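Long-range contacts in BIFUNCTIONAL PROTEIN Proline utilization A (PutA) (Corynebacterium freiburgense, PDB 5UX5), which catalyses the two-step oxidation of proline to glutamate, joining an FAD-dependent proline dehydrogenase and an NAD-dependent aldehyde dehydrogenase in one chain: residues Leu264-Pro269 and Ala328-Met333; Trp913-Ser918 and Thr935-Arg940. All coordinates share one frame; numbering follows the deposited sequence.

Contact 1 (Leu264-Pro269 and Ala328-Met333); sequences LQAYLP and ANFLRM. With FAD (flavin-adenine dinucleotide), chain E.
At the FAD-binding end of the proline dehydrogenase barrel, the type I beta turn from Gln265 to Leu268 places Ala266 against helix 323-337, its CA 5.3 Å from that of Phe330. The carboxamide of Asn329 reaches the turn through a hydrogen bond from ND2 to Ala266 O, 2.7 Å long and nearly straight at 174°. The donor lies in the carbonyl plane, on a lone pair, and the acceptor lies in the plane of the amide. At its oxygen end the amide receives Arg332 side-on: NE comes in the carbonyl plane and NH2 from above it, Arg332 NH2 lying 2.6 Å from Asn329 OD1 and also bonding Ala455 O. Strand 260-265 is one of the parallel strands of the TIM barrel, and the turn at its C-terminal end carries pocket residues. Gln265 extends from the strand to donate NE2 to FAD O2 at 2.7 Å, and Tyr267 brings CD2 near the ribose oxygen O2B. Beside the hydrogen bond, Ala266 CB meets the edge of the Phe330 ring, 3.7 Å from CD1. Met333 turns back at its thioether, chi3 -60°, and this bend brings CE against both CA and CB of Ala266.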
loop_
_atom_site.group_PDB
_atom_site.type_symbol
_atom_site.label_atom_id
_atom_site.label_comp_id
_atom_site.label_asym_id
_atom_site.label_seq_id
_atom_site.Cartn_x
_atom_site.Cartn_y
_atom_site.Cartn_z
ATOM N N LEU A 264 16.999 21.286 -5.856
ATOM C CA LEU A 264 16.660 21.054 -4.453
ATOM C C LEU A 264 15.313 21.695 -4.147
ATOM O O LEU A 264 15.048 22.832 -4.558
ATOM C CB LEU A 264 17.728 21.583 -3.492
ATOM C CG LEU A 264 19.021 20.767 -3.523
ATOM C CD1 LEU A 264 20.067 21.276 -2.490
ATOM C CD2 LEU A 264 18.705 19.297 -3.339
ATOM N N GLN A 265 14.452 20.952 -3.460
ATOM C CA GLN A 265 13.148 21.460 -3.043
ATOM C C GLN A 265 13.287 22.028 -1.633
ATOM O O GLN A 265 13.511 21.277 -0.674
ATOM C CB GLN A 265 12.092 20.360 -3.075
ATOM C CG GLN A 265 12.275 19.388 -4.190
ATOM C CD GLN A 265 11.293 18.230 -4.153
ATOM O OE1 GLN A 265 11.566 17.198 -3.526
ATOM N NE2 GLN A 265 10.207 18.352 -4.901
ATOM N N ALA A 266 13.129 23.351 -1.505
ATOM C CA ALA A 266 13.264 24.008 -0.209
ATOM C C ALA A 266 12.202 23.594 0.806
ATOM O O ALA A 266 12.430 23.794 2.001
ATOM C CB ALA A 266 13.190 25.528 -0.358
ATOM N N TYR A 267 11.071 23.001 0.396
ATOM C CA TYR A 267 10.137 22.597 1.440
ATOM C C TYR A 267 10.602 21.347 2.181
ATOM O O TYR A 267 9.974 20.950 3.170
ATOM C CB TYR A 267 8.699 22.439 0.895
ATOM C CG TYR A 267 8.374 21.273 -0.043
ATOM C CD1 TYR A 267 9.286 20.247 -0.292
ATOM C CD2 TYR A 267 7.136 21.213 -0.686
ATOM C CE1 TYR A 267 8.968 19.192 -1.126
ATOM C CE2 TYR A 267 6.819 20.158 -1.535
ATOM C CZ TYR A 267 7.737 19.151 -1.755
ATOM O OH TYR A 267 7.433 18.090 -2.594
ATOM N N LEU A 268 11.693 20.731 1.757
ATOM C CA LEU A 268 12.287 19.663 2.538
ATOM C C LEU A 268 13.301 20.252 3.502
ATOM O O LEU A 268 14.317 20.802 3.057
ATOM C CB LEU A 268 12.940 18.649 1.634
ATOM C CG LEU A 268 12.003 17.995 0.630
ATOM C CD1 LEU A 268 12.803 16.952 -0.072
ATOM C CD2 LEU A 268 10.814 17.365 1.364
ATOM N N PRO A 269 13.072 20.187 4.802
ATOM C CA PRO A 269 14.074 20.723 5.728
ATOM C C PRO A 269 15.457 20.125 5.494
ATOM O O PRO A 269 16.453 20.842 5.571
ATOM C CB PRO A 269 13.499 20.368 7.104
ATOM C CG PRO A 269 12.485 19.318 6.840
ATOM C CD PRO A 269 11.909 19.627 5.508
ATOM N N ALA A 328 10.818 30.483 4.534
ATOM C CA ALA A 328 11.996 30.741 5.355
ATOM C C ALA A 328 13.199 29.959 4.856
ATOM O O ALA A 328 14.298 30.512 4.721
ATOM C CB ALA A 328 11.705 30.393 6.814
ATOM N N ASN A 329 13.022 28.657 4.632
ATOM C CA ASN A 329 14.128 27.826 4.178
ATOM C C ASN A 329 14.574 28.219 2.776
ATOM O O ASN A 329 15.755 28.093 2.441
ATOM C CB ASN A 329 13.716 26.351 4.227
ATOM C CG ASN A 329 14.901 25.407 4.091
ATOM O OD1 ASN A 329 15.959 25.646 4.668
ATOM N ND2 ASN A 329 14.722 24.324 3.349
ATOM N N PHE A 330 13.642 28.666 1.933
ATOM C CA PHE A 330 14.020 29.177 0.625
ATOM C C PHE A 330 14.993 30.341 0.783
ATOM O O PHE A 330 16.003 30.420 0.080
ATOM C CB PHE A 330 12.760 29.589 -0.136
ATOM C CG PHE A 330 12.923 29.681 -1.626
ATOM C CD1 PHE A 330 12.823 28.555 -2.419
ATOM C CD2 PHE A 330 13.161 30.907 -2.243
ATOM C CE1 PHE A 330 12.952 28.659 -3.806
ATOM C CE2 PHE A 330 13.291 31.009 -3.615
ATOM C CZ PHE A 330 13.176 29.890 -4.392
ATOM N N LEU A 331 14.730 31.231 1.741
ATOM C CA LEU A 331 15.658 32.326 1.991
ATOM C C LEU A 331 16.945 31.833 2.638
ATOM O O LEU A 331 18.018 32.377 2.363
ATOM C CB LEU A 331 14.998 33.392 2.857
ATOM C CG LEU A 331 13.785 34.124 2.283
ATOM C CD1 LEU A 331 13.072 34.835 3.398
ATOM C CD2 LEU A 331 14.229 35.163 1.320
ATOM N N ARG A 332 16.869 30.825 3.516
ATOM C CA ARG A 332 18.101 30.321 4.129
ATOM C C ARG A 332 19.021 29.691 3.091
ATOM O O ARG A 332 20.237 29.924 3.104
ATOM C CB ARG A 332 17.808 29.320 5.242
ATOM C CG ARG A 332 19.080 28.736 5.870
ATOM C CD ARG A 332 18.800 27.826 7.076
ATOM N NE ARG A 332 17.860 26.761 6.725
ATOM C CZ ARG A 332 17.483 25.758 7.523
ATOM N NH1 ARG A 332 17.954 25.653 8.749
ATOM N NH2 ARG A 332 16.613 24.858 7.088
ATOM N N MET A 333 18.468 28.893 2.181
ATOM C CA MET A 333 19.326 28.240 1.206
ATOM C C MET A 333 19.932 29.243 0.237
ATOM O O MET A 333 21.108 29.136 -0.125
ATOM C CB MET A 333 18.562 27.148 0.467
ATOM C CG MET A 333 18.070 26.055 1.393
ATOM S SD MET A 333 17.759 24.490 0.553
ATOM C CE MET A 333 16.538 24.987 -0.616
HETATM P PA FAD E . 4.622 30.603 -3.635
HETATM O O1A FAD E . 3.095 30.918 -3.470
HETATM O O2A FAD E . 5.599 31.458 -2.974
HETATM O O5B FAD E . 5.116 29.287 -3.165
HETATM C C5B FAD E . 4.251 28.166 -3.181
HETATM C C4B FAD E . 4.986 26.982 -2.581
HETATM O O4B FAD E . 4.958 27.031 -1.184
HETATM C C3B FAD E . 4.384 25.664 -2.951
HETATM O O3B FAD E . 4.729 25.172 -4.198
HETATM C C2B FAD E . 4.857 24.784 -1.851
HETATM O O2B FAD E . 6.071 24.200 -2.151
HETATM C C1B FAD E . 4.894 25.717 -0.676
HETATM N N9A FAD E . 3.733 25.582 0.193
HETATM C C8A FAD E . 2.486 26.160 0.003
HETATM N N7A FAD E . 1.660 25.790 1.001
HETATM C C5A FAD E . 2.315 24.966 1.910
HETATM C C6A FAD E . 1.955 24.324 3.111
HETATM N N6A FAD E . 0.627 24.399 3.695
HETATM N N1A FAD E . 2.877 23.588 3.751
HETATM C C2A FAD E . 4.143 23.457 3.241
HETATM N N3A FAD E . 4.523 24.069 2.076
HETATM C C4A FAD E . 3.650 24.820 1.395
HETATM N N1 FAD E . 8.945 21.820 -8.348
HETATM C C2 FAD E . 9.589 20.580 -7.991
HETATM O O2 FAD E . 9.123 19.891 -6.896
HETATM N N3 FAD E . 10.618 20.075 -8.796
HETATM C C4 FAD E . 11.076 20.767 -9.918
HETATM O O4 FAD E . 12.105 20.254 -10.689
HETATM C C4X FAD E . 10.530 22.132 -10.210
HETATM N N5 FAD E . 11.055 22.948 -11.206
HETATM C C5X FAD E . 10.552 24.239 -11.417
HETATM C C6 FAD E . 11.075 25.069 -12.427
HETATM C C7 FAD E . 10.545 26.341 -12.612
HETATM C C7M FAD E . 11.075 27.246 -13.685
HETATM C C8 FAD E . 9.532 26.808 -11.812
HETATM C C8M FAD E . 8.970 28.177 -12.015
HETATM C C9 FAD E . 9.010 25.995 -10.817
HETATM C C9A FAD E . 9.519 24.724 -10.623
HETATM N N10 FAD E . 8.968 23.926 -9.579
HETATM C C10 FAD E . 9.462 22.623 -9.357
HETATM C "C1'" FAD E . 7.841 24.440 -8.778
HETATM C "C2'" FAD E . 8.170 25.039 -7.438
HETATM O "O2'" FAD E . 8.612 24.032 -6.601
HETATM C "C3'" FAD E . 6.892 25.732 -6.919
HETATM O "O3'" FAD E . 5.934 24.765 -6.729
HETATM C "C4'" FAD E . 6.266 26.832 -7.784
HETATM O "O4'" FAD E . 7.172 27.462 -8.616
HETATM C "C5'" FAD E . 5.424 27.850 -6.980
HETATM O "O5'" FAD E . 6.030 28.370 -5.803
HETATM P P FAD E . 6.478 29.916 -5.612
HETATM O O1P FAD E . 7.936 30.201 -5.086
HETATM O O2P FAD E . 6.048 30.457 -7.030
HETATM O O3P FAD E . 5.213 30.714 -4.987
#

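Contact 2 (Trp913-Ser918 and Thr935-Arg940); sequences WEDIES and TEFLKR
The backbones of 913-918 and 935-940 stay well apart, Asp915 CA lying 10.5 Å from Phe937 CA and Ser918 CA 9.9 Å from Arg940 CA, so that side chains from the first turns of helix 936-953 have to bridge the gap. Strand 911-915, antiparallel to strand 580-591 in a mixed sheet, runs on into a loop that meets this helix. The helix probably belongs to the C-terminal domain, whose parallel strands 965-980, 1000-1003, 1015-1018 and 1038-1040 suggest a Rossmann-like fold.

Arg940 contributes the largest share of the buried surface and both hydrogen bonds between the segments. With CG anti to the backbone N (chi1 178°) and the chain extended as far as NE, its guanidinium is carried across to Ser918, which it grips end-on with two nitrogens, one to each of two oxygens. Arg940 NH2 donates to Ser918 OG over 2.6 Å at 149°, the hydroxyl lying at the edge of the guanidinium and near its plane. Arg940 NH1 donates to Ser918 O over 3.2 Å, from above the carbonyl plane, while the oxygen is itself tilted from the guanidinium plane. Ser918 OG is also hydrogen-bonded to His579 ND1, which ties the arginine's partner back to the residue just before strand 580-591. Ile916 O is a further close neighbour, 3.0 Å from Arg940 NH2.

Asp915 is held chiefly from a third part of the chain, its two carboxylate oxygens accepting from the backbone N of Ala1046 and of Asp1047. Arg940 NE lies 5.1 Å from Asp915 OD1, not in contact, and its charge may weakly favour the carboxylate. Carboxylate and phenyl planes stand 73° apart where Asp915 OD2 comes to the ring edge of Phe937, 4.1 Å from CE1.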
loop_
_atom_site.group_PDB
_atom_site.type_symbol
_atom_site.label_atom_id
_atom_site.label_comp_id
_atom_site.label_asym_id
_atom_site.label_seq_id
_atom_site.Cartn_x
_atom_site.Cartn_y
_atom_site.Cartn_z
ATOM N N TRP A 913 -20.723 -18.039 23.867
ATOM C CA TRP A 913 -21.481 -16.983 24.526
ATOM C C TRP A 913 -22.780 -17.531 25.106
ATOM O O TRP A 913 -23.390 -18.454 24.554
ATOM C CB TRP A 913 -21.803 -15.834 23.559
ATOM C CG TRP A 913 -20.606 -15.032 23.145
ATOM C CD1 TRP A 913 -19.706 -15.351 22.181
ATOM C CD2 TRP A 913 -20.167 -13.781 23.701
ATOM N NE1 TRP A 913 -18.734 -14.379 22.086
ATOM C CE2 TRP A 913 -18.990 -13.406 23.011
ATOM C CE3 TRP A 913 -20.646 -12.950 24.723
ATOM C CZ2 TRP A 913 -18.281 -12.241 23.315
ATOM C CZ3 TRP A 913 -19.952 -11.785 25.011
ATOM C CH2 TRP A 913 -18.785 -11.442 24.312
ATOM N N GLU A 914 -23.210 -16.932 26.218
ATOM C CA GLU A 914 -24.463 -17.300 26.858
ATOM C C GLU A 914 -25.235 -16.055 27.258
ATOM O O GLU A 914 -24.642 -15.050 27.649
ATOM C CB GLU A 914 -24.223 -18.161 28.100
ATOM C CG GLU A 914 -23.467 -17.464 29.239
ATOM C CD GLU A 914 -23.234 -18.375 30.450
ATOM O OE1 GLU A 914 -24.083 -19.248 30.736
ATOM O OE2 GLU A 914 -22.190 -18.233 31.113
ATOM N N ASP A 915 -26.560 -16.122 27.169
ATOM C CA ASP A 915 -27.376 -15.047 27.728
ATOM C C ASP A 915 -27.158 -14.932 29.243
ATOM O O ASP A 915 -26.933 -15.929 29.937
ATOM C CB ASP A 915 -28.858 -15.296 27.418
ATOM C CG ASP A 915 -29.246 -14.916 26.000
ATOM O OD1 ASP A 915 -28.812 -13.857 25.521
ATOM O OD2 ASP A 915 -29.987 -15.673 25.348
ATOM N N ILE A 916 -27.183 -13.699 29.754
ATOM C CA ILE A 916 -27.195 -13.444 31.191
ATOM C C ILE A 916 -28.440 -12.636 31.546
ATOM O O ILE A 916 -29.146 -12.121 30.683
ATOM C CB ILE A 916 -25.927 -12.723 31.699
ATOM C CG1 ILE A 916 -25.758 -11.336 31.089
ATOM C CG2 ILE A 916 -24.684 -13.575 31.512
ATOM C CD1 ILE A 916 -24.409 -10.694 31.485
ATOM N N GLU A 917 -28.728 -12.572 32.843
ATOM C CA GLU A 917 -29.817 -11.733 33.330
ATOM C C GLU A 917 -29.359 -10.285 33.349
ATOM O O GLU A 917 -28.268 -9.967 33.842
ATOM C CB GLU A 917 -30.259 -12.176 34.708
ATOM C CG GLU A 917 -30.592 -13.646 34.767
ATOM C CD GLU A 917 -31.533 -13.968 35.906
ATOM O OE1 GLU A 917 -32.266 -14.983 35.794
ATOM O OE2 GLU A 917 -31.549 -13.194 36.899
ATOM N N SER A 918 -30.169 -9.415 32.763
ATOM C CA SER A 918 -29.820 -8.008 32.705
ATOM C C SER A 918 -31.096 -7.219 32.513
ATOM O O SER A 918 -32.119 -7.756 32.086
ATOM C CB SER A 918 -28.837 -7.722 31.567
ATOM O OG SER A 918 -29.446 -7.991 30.312
ATOM N N THR A 935 -43.213 -13.851 23.809
ATOM C CA THR A 935 -42.678 -14.453 25.024
ATOM C C THR A 935 -41.791 -13.447 25.739
ATOM O O THR A 935 -41.301 -12.487 25.138
ATOM C CB THR A 935 -41.859 -15.709 24.720
ATOM O OG1 THR A 935 -42.651 -16.606 23.939
ATOM C CG2 THR A 935 -41.388 -16.398 26.007
ATOM N N GLU A 936 -41.602 -13.672 27.046
ATOM C CA GLU A 936 -40.527 -13.012 27.770
ATOM C C GLU A 936 -39.252 -13.076 26.940
ATOM O O GLU A 936 -38.655 -12.049 26.601
ATOM C CB GLU A 936 -40.327 -13.663 29.145
ATOM N N PHE A 937 -38.869 -14.294 26.563
ATOM C CA PHE A 937 -37.636 -14.497 25.820
ATOM C C PHE A 937 -37.669 -13.781 24.474
ATOM O O PHE A 937 -36.680 -13.156 24.069
ATOM C CB PHE A 937 -37.406 -15.991 25.622
ATOM C CG PHE A 937 -36.251 -16.323 24.715
ATOM C CD1 PHE A 937 -34.949 -16.321 25.202
ATOM C CD2 PHE A 937 -36.464 -16.645 23.384
ATOM C CE1 PHE A 937 -33.885 -16.653 24.389
ATOM C CE2 PHE A 937 -35.413 -16.970 22.572
ATOM C CZ PHE A 937 -34.112 -16.974 23.067
ATOM N N LEU A 938 -38.790 -13.863 23.757
ATOM C CA LEU A 938 -38.822 -13.254 22.433
ATOM C C LEU A 938 -38.869 -11.740 22.509
ATOM O O LEU A 938 -38.285 -11.071 21.655
ATOM C CB LEU A 938 -39.994 -13.794 21.623
ATOM C CG LEU A 938 -39.833 -15.287 21.319
ATOM C CD1 LEU A 938 -41.130 -15.885 20.859
ATOM C CD2 LEU A 938 -38.748 -15.464 20.262
ATOM N N LYS A 939 -39.533 -11.177 23.516
ATOM C CA LYS A 939 -39.470 -9.728 23.674
ATOM C C LYS A 939 -38.052 -9.285 24.011
ATOM O O LYS A 939 -37.575 -8.257 23.521
ATOM C CB LYS A 939 -40.464 -9.255 24.730
ATOM C CG LYS A 939 -41.941 -9.401 24.312
ATOM C CD LYS A 939 -42.870 -8.928 25.432
ATOM C CE LYS A 939 -44.355 -9.011 25.058
ATOM N NZ LYS A 939 -44.789 -10.355 24.584
ATOM N N ARG A 940 -37.347 -10.072 24.808
ATOM C CA ARG A 940 -35.994 -9.701 25.173
ATOM C C ARG A 940 -35.072 -9.754 23.957
ATOM O O ARG A 940 -34.190 -8.904 23.809
ATOM C CB ARG A 940 -35.512 -10.626 26.288
ATOM C CG ARG A 940 -34.096 -10.376 26.714
ATOM C CD ARG A 940 -33.660 -11.411 27.711
ATOM N NE ARG A 940 -32.289 -11.175 28.112
ATOM C CZ ARG A 940 -31.950 -10.190 28.935
ATOM N NH1 ARG A 940 -32.900 -9.383 29.394
ATOM N NH2 ARG A 940 -30.679 -9.991 29.284
#

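How the contacts relate
Contact 1 is buried in the proline dehydrogenase barrel beside the flavin, whereas contact 2 lies at the surface on the other side of the chain's centre; their nearest atoms are about 47 Å apart and they share no elements. Each joins the chain leaving a strand to a helix by side-chain N-H donors, to a carbonyl alone in contact 1, to a carbonyl and a hydroxyl in contact 2. In contact 1 the backbones come close, the donor is a neutral amide backed by an arginine of its own helix, and apolar groups pack beside it. In contact 2 a long arginine makes both hydrogen bonds across a wider gap, with one phenyl edge near a carboxylate.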